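Local coordinates for putative hexose oxidase (Nonomuraea sp. ATCC 39727, PDB 5AWV), which probably oxidises the sugar of a teicoplanin-type glycopeptide antibiotic, using covalently bound FAD as a member of the oxygen-dependent FAD-linked oxidoreductase family, at residues A[198-203]-A[228-233]. Numbering follows the deposited sequence.
Sequences ATRERD and WMRVPE
With CG between its backbone N and carbonyl carbon (chi1 84°) and a bend at chi3, Arg200 sends its guanidinium across to the backbone of Arg230, Val231 and Pro232. The contact sits at one end of the antiparallel five-stranded sheet of the FAD-binding (PCMH-type) domain, just past the ends of strands 193-199 and 223-229; strand 179-187 runs between these two, and the long Arg200 side chain reaches across past its start. Arg200 NH1 donates to Arg230 O at 2.6 Å. That oxygen lies at the guanidinium edge, close to its plane, whereas the nitrogen stands above the carbonyl plane of Arg230, off the lone pairs. Pro232 packs over one face of the same group, its CB 4.0 Å above the plane. NH2 of Arg200 bonds to the carbonyl of Asp177, so two backbone oxygens fix the rotation of the guanidinium. Arg230 turns back on its own segment: NE (2.9 Å) and NH2 (3.3 Å) both grip Val231 O side-on, while its NH1 reaches Asn121 O. Arg200 NH1 and Arg230 NE come within 4.6 Å, and the carbonyls around them probably ease the like charges. Within 198-203, Thr199 OG1 accepts from Glu201 N at 3.0 Å, an ST turn around Arg200. A water accepts from Arg200 NH1 at 2.7 Å and gives a weak bond to Val231 O at 3.3 Å.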
loop_
_atom_site.group_PDB
_atom_site.type_symbol
_atom_site.label_atom_id
_atom_site.label_comp_id
_atom_site.label_asym_id
_atom_site.label_seq_id
_atom_site.Cartn_x
_atom_site.Cartn_y
_atom_site.Cartn_z
ATOM N N ALA A 198 20.125 5.094 2.595
ATOM C CA ALA A 198 19.827 6.471 3.063
ATOM C C ALA A 198 18.999 6.450 4.317
ATOM O O ALA A 198 18.024 5.668 4.410
ATOM C CB ALA A 198 19.097 7.226 1.894
ATOM N N THR A 199 19.381 7.191 5.359
ATOM C CA THR A 199 18.724 7.147 6.599
ATOM C C THR A 199 18.119 8.485 6.995
ATOM O O THR A 199 18.474 9.521 6.441
ATOM C CB THR A 199 19.646 6.736 7.823
ATOM O OG1 THR A 199 20.396 7.894 8.273
ATOM C CG2 THR A 199 20.585 5.597 7.479
ATOM N N ARG A 200 17.339 8.480 8.054
ATOM C CA ARG A 200 16.851 9.732 8.544
ATOM C C ARG A 200 17.782 10.555 9.440
ATOM O O ARG A 200 17.380 11.593 9.840
ATOM C CB ARG A 200 15.517 9.594 9.203
ATOM C CG ARG A 200 15.436 9.195 10.583
ATOM C CD ARG A 200 13.938 9.262 10.975
ATOM N NE ARG A 200 13.725 8.141 11.846
ATOM C CZ ARG A 200 12.563 7.493 12.020
ATOM N NH1 ARG A 200 12.565 6.543 12.893
ATOM N NH2 ARG A 200 11.405 7.864 11.406
ATOM N N GLU A 201 18.974 10.063 9.766
ATOM C CA GLU A 201 19.880 10.758 10.685
ATOM C C GLU A 201 20.279 12.099 10.121
ATOM O O GLU A 201 20.295 12.324 8.888
ATOM C CB GLU A 201 21.150 9.951 10.941
ATOM C CG GLU A 201 20.955 8.564 11.497
ATOM C CD GLU A 201 20.713 8.488 12.977
ATOM O OE1 GLU A 201 20.700 9.552 13.628
ATOM O OE2 GLU A 201 20.552 7.330 13.475
ATOM N N ARG A 202 20.624 12.986 11.063
ATOM C CA ARG A 202 21.316 14.197 10.690
ATOM C C ARG A 202 22.733 13.844 10.173
ATOM O O ARG A 202 23.397 12.889 10.643
ATOM C CB ARG A 202 21.358 15.207 11.860
ATOM C CG ARG A 202 20.214 16.208 11.739
ATOM C CD ARG A 202 19.681 16.726 13.074
ATOM N NE ARG A 202 19.130 18.101 12.954
ATOM C CZ ARG A 202 17.959 18.448 12.383
ATOM N NH1 ARG A 202 17.134 17.538 11.845
ATOM N NH2 ARG A 202 17.597 19.731 12.356
ATOM N N ASP A 203 23.155 14.648 9.225
ATOM C CA ASP A 203 24.418 14.516 8.529
ATOM C C ASP A 203 24.435 13.237 7.670
ATOM O O ASP A 203 25.473 12.643 7.443
ATOM C CB ASP A 203 25.625 14.639 9.516
ATOM C CG ASP A 203 25.793 16.093 10.104
ATOM O OD1 ASP A 203 25.789 17.089 9.335
ATOM O OD2 ASP A 203 26.006 16.269 11.315
ATOM N N TRP A 228 13.908 0.007 6.525
ATOM C CA TRP A 228 14.133 -0.157 7.942
ATOM C C TRP A 228 13.234 0.755 8.717
ATOM O O TRP A 228 13.199 1.982 8.470
ATOM C CB TRP A 228 15.584 0.141 8.359
ATOM C CG TRP A 228 16.572 -0.907 7.950
ATOM C CD1 TRP A 228 16.973 -2.000 8.670
ATOM C CD2 TRP A 228 17.362 -0.919 6.766
ATOM N NE1 TRP A 228 17.954 -2.684 7.983
ATOM C CE2 TRP A 228 18.210 -2.038 6.825
ATOM C CE3 TRP A 228 17.424 -0.092 5.652
ATOM C CZ2 TRP A 228 19.141 -2.356 5.790
ATOM C CZ3 TRP A 228 18.358 -0.368 4.661
ATOM C CH2 TRP A 228 19.219 -1.489 4.747
ATOM N N MET A 229 12.551 0.169 9.677
ATOM C CA MET A 229 11.435 0.857 10.411
ATOM C C MET A 229 11.751 0.885 11.900
ATOM O O MET A 229 12.136 -0.150 12.476
ATOM C CB MET A 229 10.108 0.102 10.209
ATOM C CG MET A 229 9.770 -0.295 8.797
ATOM S SD MET A 229 9.585 1.120 7.696
ATOM C CE MET A 229 8.009 1.745 8.295
ATOM N N ARG A 230 11.562 2.041 12.532
ATOM C CA ARG A 230 11.662 2.174 13.933
ATOM C C ARG A 230 11.093 3.533 14.418
ATOM O O ARG A 230 11.049 4.511 13.647
ATOM C CB ARG A 230 13.173 2.053 14.395
ATOM C CG ARG A 230 14.100 3.094 13.771
ATOM C CD ARG A 230 15.391 3.306 14.613
ATOM N NE ARG A 230 15.037 3.958 15.849
ATOM C CZ ARG A 230 15.568 3.731 17.046
ATOM N NH1 ARG A 230 16.496 2.827 17.238
ATOM N NH2 ARG A 230 15.109 4.424 18.080
ATOM N N VAL A 231 10.703 3.582 15.675
ATOM C CA VAL A 231 10.292 4.824 16.341
ATOM C C VAL A 231 11.425 5.861 16.281
ATOM O O VAL A 231 12.604 5.526 16.273
ATOM C CB VAL A 231 9.841 4.629 17.786
ATOM C CG1 VAL A 231 8.738 3.648 17.892
ATOM C CG2 VAL A 231 11.022 4.171 18.669
ATOM N N PRO A 232 11.065 7.153 16.154
ATOM C CA PRO A 232 12.158 8.137 16.148
ATOM C C PRO A 232 12.753 8.400 17.568
ATOM O O PRO A 232 13.834 8.885 17.683
ATOM C CB PRO A 232 11.503 9.380 15.501
ATOM C CG PRO A 232 10.095 9.278 15.874
ATOM C CD PRO A 232 9.751 7.787 16.022
ATOM N N GLU A 233 12.100 8.007 18.634
ATOM C CA GLU A 233 12.668 8.220 19.962
ATOM C C GLU A 233 13.816 7.282 20.266
ATOM O O GLU A 233 13.909 6.198 19.676
ATOM C CB GLU A 233 11.604 8.049 21.054
ATOM C CG GLU A 233 10.474 9.041 21.010
ATOM C CD GLU A 233 9.384 8.761 19.948
ATOM O OE1 GLU A 233 8.733 9.740 19.531
ATOM O OE2 GLU A 233 9.158 7.602 19.526
HETATM O O HOH W 1 14.851 6.925 14.284
#